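Local coordinates for Mlr6093 protein (Mesorhizobium loti, PDB 2QJ8) that probably works as a zinc-dependent hydrolase of the succinylglutamate desuccinylase/aspartoacylase family, probably cleaving amide or ester bonds, at residues N107-P111 with D188-T193; C272-V278 with S306-I311; V278-V284 with I300-S306. All coordinates share one frame; numbering follows the deposited sequence.

Interaction 1: residues N107-P111 with D188-T193; sequences NRVFP and DGMFDT
Asn-107 meets selenomethionine Met-190 through both backbone and side chain, where a type I beta turn from Asn-107 to Phe-110 rests on the N-terminal end of helix 190-197. The turn carries the Asn-Arg pair characteristic of M14-type zinc hydrolases, which in carboxypeptidases binds the substrate carboxylate; a similar role here is possible but not established. Asn-107 O accepts Met-190 N at 3.0 Å, a bent bond (134° at the hydrogen) whose donor is tilted from the carbonyl plane. The Asn-107 amide crosses the Met-190 side chain at about a right angle, with CG 3.7 Å from Met-190 CB. A chi1 of -174° turns the Asn-107 amide away from its backbone N and brings OD1 to a water that donates to it and to Asp-188 O and accepts from Phe-191 N. An alanine here would keep the backbone bond but would probably leave that water without one of its acceptors and open a gap beside Met-190 CB. Phe-110 lies alongside Met-190, pointing the same way. In the conformer described, Met-190 SE stands 4.9 Å from the centroid of the Phe-110 ring, nearly over its face, a long Met-aromatic contact made less certain by a second modelled conformer. The Phe-110 ring also packs on Ala-123 and Ile-126 of helix 118-129. Gly-189, the N-cap residue, brings its CA 3.3 Å from Phe-110 O and 3.4 Å from Asn-107 O in CA-H...O contacts; a CB there would collide with Asn-107 O and, at these backbone angles, press on the preceding carbonyl O. Gly-189 O takes two donors from the first helical turn: Thr-193 N, and Thr-193 OG1 at 2.8 Å from above the carbonyl plane.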
# COMPACT_ATOMS: atom_id res chain seq x y z
N ASN A 107 -7.76 -0.47 19.02
CA ASN A 107 -9.19 -0.20 18.89
C ASN A 107 -10.04 -1.28 19.55
O ASN A 107 -10.93 -0.93 20.33
CB ASN A 107 -9.55 0.00 17.41
CG ASN A 107 -10.99 0.44 17.20
OD1 ASN A 107 -11.93 -0.36 17.33
ND2 ASN A 107 -11.18 1.69 16.80
N ARG A 108 -9.75 -2.57 19.30
CA ARG A 108 -10.57 -3.63 19.91
C ARG A 108 -10.40 -3.81 21.41
O ARG A 108 -11.27 -4.43 22.04
CB ARG A 108 -10.54 -5.01 19.19
CG ARG A 108 -9.20 -5.66 19.01
CD ARG A 108 -9.24 -7.20 18.84
NE ARG A 108 -8.03 -7.71 18.17
CZ ARG A 108 -6.80 -7.83 18.72
NH1 ARG A 108 -6.53 -7.47 19.98
NH2 ARG A 108 -5.80 -8.28 17.96
N VAL A 109 -9.34 -3.25 22.01
CA VAL A 109 -9.13 -3.38 23.48
C VAL A 109 -9.79 -2.29 24.35
O VAL A 109 -9.79 -2.43 25.56
CB VAL A 109 -7.64 -3.51 23.85
CG1 VAL A 109 -6.98 -4.60 23.01
CG2 VAL A 109 -6.94 -2.20 23.72
N PHE A 110 -10.34 -1.22 23.75
CA PHE A 110 -11.03 -0.16 24.54
C PHE A 110 -12.12 -0.76 25.42
O PHE A 110 -12.78 -1.68 24.99
CB PHE A 110 -11.68 0.93 23.65
CG PHE A 110 -10.78 2.11 23.37
CD1 PHE A 110 -9.73 1.98 22.48
CD2 PHE A 110 -11.02 3.33 23.97
CE1 PHE A 110 -8.89 3.04 22.20
CE2 PHE A 110 -10.21 4.42 23.69
CZ PHE A 110 -9.13 4.28 22.80
N PRO A 111 -12.30 -0.24 26.66
CA PRO A 111 -11.63 0.90 27.29
C PRO A 111 -10.27 0.60 27.95
O PRO A 111 -9.77 1.42 28.72
CB PRO A 111 -12.68 1.33 28.32
CG PRO A 111 -13.17 0.00 28.84
CD PRO A 111 -13.20 -0.90 27.62
N ASP A 188 -16.05 -4.79 18.75
CA ASP A 188 -15.41 -4.92 20.05
C ASP A 188 -14.53 -3.72 20.27
O ASP A 188 -14.00 -3.14 19.33
CB ASP A 188 -14.56 -6.19 20.16
CG ASP A 188 -15.40 -7.47 20.25
OD1 ASP A 188 -16.65 -7.40 20.34
OD2 ASP A 188 -14.79 -8.55 20.25
N GLY A 189 -14.47 -3.28 21.52
CA GLY A 189 -13.65 -2.16 21.87
C GLY A 189 -14.24 -0.76 21.76
O GLY A 189 -15.17 -0.41 22.49
N MSE A 190 -13.71 0.02 20.82
CA MSE A 190 -14.08 1.43 20.68
C MSE A 190 -15.54 1.63 20.28
O MSE A 190 -16.21 2.50 20.83
CB MSE A 190 -13.14 2.12 19.67
CG MSE A 190 -13.08 3.62 19.82
SE MSE A 190 -11.70 4.49 18.71
CE MSE A 190 -10.12 3.48 19.22
N PHE A 191 -16.02 0.84 19.34
CA PHE A 191 -17.40 0.97 18.89
C PHE A 191 -18.34 0.70 20.05
O PHE A 191 -19.16 1.55 20.38
CB PHE A 191 -17.71 0.02 17.72
CG PHE A 191 -19.09 0.20 17.15
CD1 PHE A 191 -20.21 -0.36 17.78
CD2 PHE A 191 -19.27 0.95 16.00
CE1 PHE A 191 -21.47 -0.18 17.25
CE2 PHE A 191 -20.53 1.13 15.47
CZ PHE A 191 -21.64 0.56 16.10
N ASP A 192 -18.21 -0.46 20.68
CA ASP A 192 -19.04 -0.80 21.83
C ASP A 192 -18.96 0.23 22.94
O ASP A 192 -19.96 0.56 23.56
CB ASP A 192 -18.65 -2.15 22.42
CG ASP A 192 -19.18 -3.32 21.62
OD1 ASP A 192 -19.90 -3.12 20.62
OD2 ASP A 192 -18.84 -4.46 22.00
N THR A 193 -17.77 0.75 23.18
CA THR A 193 -17.55 1.75 24.23
C THR A 193 -18.28 3.06 23.97
O THR A 193 -19.08 3.50 24.78
CB THR A 193 -16.02 2.00 24.43
OG1 THR A 193 -15.46 0.82 25.00
CG2 THR A 193 -15.77 3.16 25.38
O HOH W 1 -14.32 -1.08 17.95

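Interaction 2: residues C272-V278 with S306-I311; sequences CSVMDEV and STVFAI
Val-278 N donates to Ser-306 O at 2.7 Å, almost straight out from the carbonyl, and Ser-306 N returns a bond to Val-278 O. This antiparallel hydrogen-bonded pair starts a short ladder, followed by the non-hydrogen-bonded pair Glu-277 and Thr-307. Beyond it the bonding continues into the type II turn from Ser-273 to Asp-276: Val-308 N reaches Asp-276 O at 2.8 Å, while Val-308 O receives Met-275 N in its carbonyl plane. Both polar backbone atoms of Val-308 are thus held by the turn. The turn is braced from within by Ser-273 N, which meets Asp-276 OD2 at 2.9 Å from above the carboxylate plane.

Apolar groups pack beside these bonds. Cys-272 SG fits between two methyl groups, 3.5 Å from Val-308 CG2 and 3.4 Å from Ile-311 CD1; its chi1 of 62° sets the sulfur between the backbone N and carbonyl carbon. The other branch of Val-308, CG1, lies 3.7 Å from Ser-273 O, and Val-274 brings both methyls up to Phe-309 O.

On its other edge strand 306-312 pairs with strand 322-329, where Phe-309 and Ala-310 both face Ile-325 in a classic beta bulge. Past the bulge, on the edge that also carries 277-278, the Ile-311 backbone hydrogen-bonds Asp-148 of strand 147-149, and the Phe-309 ring packs on Val-178 and Leu-180 of strand 178-182.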
# COMPACT_ATOMS: atom_id res chain seq x y z
N CYS A 272 -11.20 -5.44 -11.26
CA CYS A 272 -12.10 -4.30 -11.26
C CYS A 272 -11.55 -3.28 -10.27
O CYS A 272 -10.71 -3.61 -9.42
CB CYS A 272 -13.55 -4.72 -10.92
SG CYS A 272 -13.70 -5.40 -9.30
N SER A 273 -12.01 -2.04 -10.40
CA SER A 273 -11.56 -0.93 -9.57
C SER A 273 -12.65 -0.41 -8.67
O SER A 273 -13.82 -0.64 -8.93
CB SER A 273 -11.10 0.21 -10.47
OG SER A 273 -9.95 -0.17 -11.20
N VAL A 274 -12.27 0.32 -7.61
CA VAL A 274 -13.25 0.93 -6.71
C VAL A 274 -14.17 1.84 -7.54
O VAL A 274 -13.70 2.47 -8.46
CB VAL A 274 -12.58 1.67 -5.53
CG1 VAL A 274 -13.57 2.55 -4.81
CG2 VAL A 274 -11.94 0.64 -4.57
N MSE A 275 -15.47 1.80 -7.25
CA MSE A 275 -16.54 2.54 -7.94
C MSE A 275 -17.08 1.90 -9.22
O MSE A 275 -18.08 2.38 -9.75
CB MSE A 275 -16.23 4.04 -8.18
CG MSE A 275 -15.81 4.81 -6.91
SE MSE A 275 -17.06 4.66 -5.42
CE MSE A 275 -18.62 5.52 -6.23
N ASP A 276 -16.45 0.82 -9.71
CA ASP A 276 -16.97 0.14 -10.88
C ASP A 276 -18.31 -0.47 -10.53
O ASP A 276 -18.49 -0.99 -9.43
CB ASP A 276 -16.08 -1.02 -11.36
CG ASP A 276 -14.82 -0.57 -12.07
OD1 ASP A 276 -14.58 0.64 -12.32
OD2 ASP A 276 -14.03 -1.48 -12.37
N GLU A 277 -19.23 -0.42 -11.50
CA GLU A 277 -20.55 -1.02 -11.38
C GLU A 277 -20.43 -2.35 -12.13
O GLU A 277 -20.16 -2.35 -13.34
CB GLU A 277 -21.58 -0.09 -12.03
CG GLU A 277 -21.70 1.26 -11.29
CD GLU A 277 -22.75 2.19 -11.87
OE1 GLU A 277 -23.06 2.08 -13.08
OE2 GLU A 277 -23.27 3.04 -11.10
N VAL A 278 -20.57 -3.46 -11.40
CA VAL A 278 -20.44 -4.80 -11.99
C VAL A 278 -21.80 -5.50 -12.08
O VAL A 278 -22.70 -5.21 -11.29
CB VAL A 278 -19.42 -5.66 -11.21
CG1 VAL A 278 -18.05 -4.92 -11.14
CG2 VAL A 278 -19.93 -5.99 -9.83
N SER A 306 -23.90 -4.83 -8.56
CA SER A 306 -23.44 -4.04 -7.44
C SER A 306 -22.29 -3.12 -7.83
O SER A 306 -21.83 -3.16 -8.98
CB SER A 306 -23.00 -5.01 -6.32
OG SER A 306 -22.27 -6.09 -6.88
N THR A 307 -21.87 -2.27 -6.88
CA THR A 307 -20.74 -1.36 -7.05
C THR A 307 -19.58 -1.88 -6.25
O THR A 307 -19.76 -2.44 -5.18
CB THR A 307 -21.10 0.09 -6.59
OG1 THR A 307 -22.19 0.56 -7.39
CG2 THR A 307 -19.94 1.05 -6.77
N VAL A 308 -18.37 -1.71 -6.76
CA VAL A 308 -17.16 -2.09 -6.02
C VAL A 308 -16.86 -1.03 -4.98
O VAL A 308 -16.53 0.09 -5.33
CB VAL A 308 -15.92 -2.30 -6.90
CG1 VAL A 308 -14.71 -2.68 -6.01
CG2 VAL A 308 -16.19 -3.39 -7.97
N PHE A 309 -17.00 -1.39 -3.72
CA PHE A 309 -16.73 -0.49 -2.62
C PHE A 309 -15.27 -0.64 -2.24
O PHE A 309 -14.60 0.35 -2.06
CB PHE A 309 -17.64 -0.74 -1.42
CG PHE A 309 -17.16 -0.05 -0.16
CD1 PHE A 309 -17.39 1.30 0.01
CD2 PHE A 309 -16.44 -0.74 0.82
CE1 PHE A 309 -16.96 1.95 1.14
CE2 PHE A 309 -15.97 -0.08 1.95
CZ PHE A 309 -16.25 1.27 2.11
N ALA A 310 -14.80 -1.88 -2.11
CA ALA A 310 -13.43 -2.15 -1.75
C ALA A 310 -12.95 -3.41 -2.45
O ALA A 310 -13.73 -4.33 -2.69
CB ALA A 310 -13.29 -2.29 -0.22
N ILE A 311 -11.66 -3.45 -2.78
CA ILE A 311 -11.05 -4.60 -3.45
C ILE A 311 -9.57 -4.67 -3.08
O ILE A 311 -8.92 -3.64 -2.97
CB ILE A 311 -11.28 -4.57 -4.99
CG1 ILE A 311 -10.89 -5.94 -5.60
CG2 ILE A 311 -10.57 -3.36 -5.64
CD1 ILE A 311 -11.28 -6.14 -6.99
O HOH W 2 -22.51 2.98 -7.90

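Interaction 3: residues V278-V284 with I300-S306; sequences VEQGDVV and IRAQSKS
Lys-305 NZ forms a salt bridge with Glu-279 OE2 at 2.7 Å, approaching that oxygen from above the carboxylate plane. The two side chains run side by side: Glu-279 bends at chi2 (-62°) to come back over the contact, and Lys-305 stays extended until its last torsion turns the ammonium group towards the acid. The same NZ donates to a water that in turn donates to Val-278 O, tying the ion pair to the end of the backbone ladder.

Farther along, the segment 278-284 folds into a type II turn from Glu-279 to Asp-282. Gly-281 occupies its third position, with the positive phi usual there in such a turn. Asp-282 OD2 takes Glu-279 N at 2.9 Å inside the turn, as Asp-276 does in the turn 273-276. Across the contact, Gly-281 N donates to Ala-302 O at 2.7 Å, and Ala-302 N to Asp-282 O. Val-284 N then joins Ile-300 O, leading into the hairpin of strands 283-288 and 298-301.

The extended Arg-301 side chain runs past Gly-281 O. Its NH1 meets Gly-281 O at 2.9 Å in the guanidinium plane, and Val-283 CG2 sits 3.6 Å above the centre of one face. On the buried side, Ala-302 CB touches Val-278 CG2 at 3.9 Å and Val-284 CG2 at 4.0 Å, and also Leu-326 of strand 322-329.

The charged side chains lie on the exposed side and the methyl groups inside. Solvent would probably weaken the Glu-279 to Lys-305 ion pair, while backbone bonds and buried methyls hold the two segments together in any case.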
# COMPACT_ATOMS: atom_id res chain seq x y z
N VAL A 278 -20.57 -3.46 -11.40
CA VAL A 278 -20.44 -4.80 -11.99
C VAL A 278 -21.80 -5.50 -12.08
O VAL A 278 -22.70 -5.21 -11.29
CB VAL A 278 -19.42 -5.66 -11.21
CG1 VAL A 278 -18.05 -4.92 -11.14
CG2 VAL A 278 -19.93 -5.99 -9.83
N GLU A 279 -21.97 -6.35 -13.09
CA GLU A 279 -23.20 -7.12 -13.29
C GLU A 279 -23.09 -8.42 -12.52
O GLU A 279 -22.00 -8.85 -12.18
CB GLU A 279 -23.43 -7.43 -14.78
CG GLU A 279 -23.56 -6.20 -15.70
CD GLU A 279 -24.76 -5.30 -15.38
OE1 GLU A 279 -25.75 -5.78 -14.76
OE2 GLU A 279 -24.73 -4.11 -15.76
N GLN A 280 -24.23 -9.04 -12.26
CA GLN A 280 -24.31 -10.32 -11.59
C GLN A 280 -23.51 -11.32 -12.42
O GLN A 280 -23.73 -11.44 -13.62
CB GLN A 280 -25.77 -10.75 -11.51
CG GLN A 280 -26.02 -12.08 -10.80
CD GLN A 280 -27.48 -12.51 -10.87
OE1 GLN A 280 -28.29 -11.90 -11.58
NE2 GLN A 280 -27.81 -13.59 -10.16
N GLY A 281 -22.58 -12.03 -11.78
CA GLY A 281 -21.72 -12.98 -12.47
C GLY A 281 -20.40 -12.44 -13.02
O GLY A 281 -19.61 -13.23 -13.48
N ASP A 282 -20.16 -11.13 -12.99
CA ASP A 282 -18.88 -10.59 -13.49
C ASP A 282 -17.71 -11.04 -12.64
O ASP A 282 -17.84 -11.13 -11.41
CB ASP A 282 -18.86 -9.05 -13.50
CG ASP A 282 -19.61 -8.44 -14.66
OD1 ASP A 282 -20.14 -9.17 -15.52
OD2 ASP A 282 -19.67 -7.19 -14.72
N VAL A 283 -16.58 -11.32 -13.29
CA VAL A 283 -15.36 -11.69 -12.60
C VAL A 283 -14.81 -10.42 -11.93
O VAL A 283 -14.53 -9.42 -12.62
CB VAL A 283 -14.32 -12.30 -13.56
CG1 VAL A 283 -12.99 -12.60 -12.84
CG2 VAL A 283 -14.89 -13.58 -14.21
N VAL A 284 -14.72 -10.46 -10.61
CA VAL A 284 -14.22 -9.36 -9.81
C VAL A 284 -12.71 -9.54 -9.58
O VAL A 284 -11.99 -8.56 -9.50
CB VAL A 284 -15.07 -9.19 -8.50
CG1 VAL A 284 -14.39 -8.29 -7.49
CG2 VAL A 284 -16.47 -8.66 -8.86
N ILE A 300 -13.38 -15.43 -9.34
CA ILE A 300 -14.18 -15.01 -8.17
C ILE A 300 -15.23 -14.03 -8.72
O ILE A 300 -14.88 -12.91 -9.14
CB ILE A 300 -13.30 -14.38 -7.05
CG1 ILE A 300 -12.18 -15.34 -6.61
CG2 ILE A 300 -14.21 -13.97 -5.86
CD1 ILE A 300 -11.20 -14.76 -5.67
N ARG A 301 -16.50 -14.45 -8.75
CA ARG A 301 -17.57 -13.67 -9.38
C ARG A 301 -18.57 -12.98 -8.44
O ARG A 301 -18.89 -13.50 -7.36
CB ARG A 301 -18.34 -14.59 -10.33
CG ARG A 301 -17.54 -15.09 -11.52
CD ARG A 301 -18.29 -16.17 -12.27
NE ARG A 301 -17.45 -16.67 -13.36
CZ ARG A 301 -17.41 -16.18 -14.61
NH1 ARG A 301 -18.15 -15.16 -15.00
NH2 ARG A 301 -16.58 -16.72 -15.50
N ALA A 302 -19.07 -11.82 -8.88
CA ALA A 302 -20.11 -11.07 -8.19
C ALA A 302 -21.43 -11.88 -8.17
O ALA A 302 -21.83 -12.49 -9.18
CB ALA A 302 -20.35 -9.73 -8.89
N GLN A 303 -22.07 -11.91 -7.01
CA GLN A 303 -23.35 -12.61 -6.84
C GLN A 303 -24.56 -11.75 -7.19
O GLN A 303 -25.68 -12.27 -7.20
CB GLN A 303 -23.47 -13.15 -5.42
CG GLN A 303 -22.39 -14.14 -5.09
CD GLN A 303 -22.55 -14.76 -3.72
OE1 GLN A 303 -23.65 -15.13 -3.31
NE2 GLN A 303 -21.44 -14.93 -3.04
N SER A 304 -24.37 -10.46 -7.46
CA SER A 304 -25.45 -9.58 -7.86
C SER A 304 -24.89 -8.33 -8.50
O SER A 304 -23.69 -8.04 -8.38
CB SER A 304 -26.33 -9.17 -6.66
OG SER A 304 -25.72 -8.14 -5.92
N LYS A 305 -25.77 -7.57 -9.15
CA LYS A 305 -25.40 -6.31 -9.75
C LYS A 305 -25.08 -5.42 -8.56
O LYS A 305 -25.88 -5.33 -7.64
CB LYS A 305 -26.54 -5.72 -10.59
CG LYS A 305 -26.17 -4.44 -11.28
CD LYS A 305 -27.28 -3.90 -12.12
CE LYS A 305 -26.86 -2.58 -12.74
NZ LYS A 305 -25.70 -2.72 -13.66
N SER A 306 -23.90 -4.83 -8.56
CA SER A 306 -23.44 -4.04 -7.44
C SER A 306 -22.29 -3.12 -7.83
O SER A 306 -21.83 -3.16 -8.98
CB SER A 306 -23.00 -5.01 -6.32
OG SER A 306 -22.27 -6.09 -6.88
O HOH W 3 -23.94 -2.27 -11.43

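Along the chain, interaction 1 closes before the other two open, and it belongs to the catalytic domain. Its centre lies about 30 Å from that of interaction 2, on the opposite side of the chain's centre, and 34 Å from that of interaction 3. Interactions 2 and 3 form one continuous unit in the C-terminal beta region: their centres are 10 Å apart, they share Val-278 and Ser-306, and interaction 3 is nested within the loop that interaction 2 closes. Cys-272 SG also packs 3.5 Å from Val-284 CG1. Together they join strand 306-312 to the hairpin of strands 283-288 and 298-301, a unit that does not touch interaction 1.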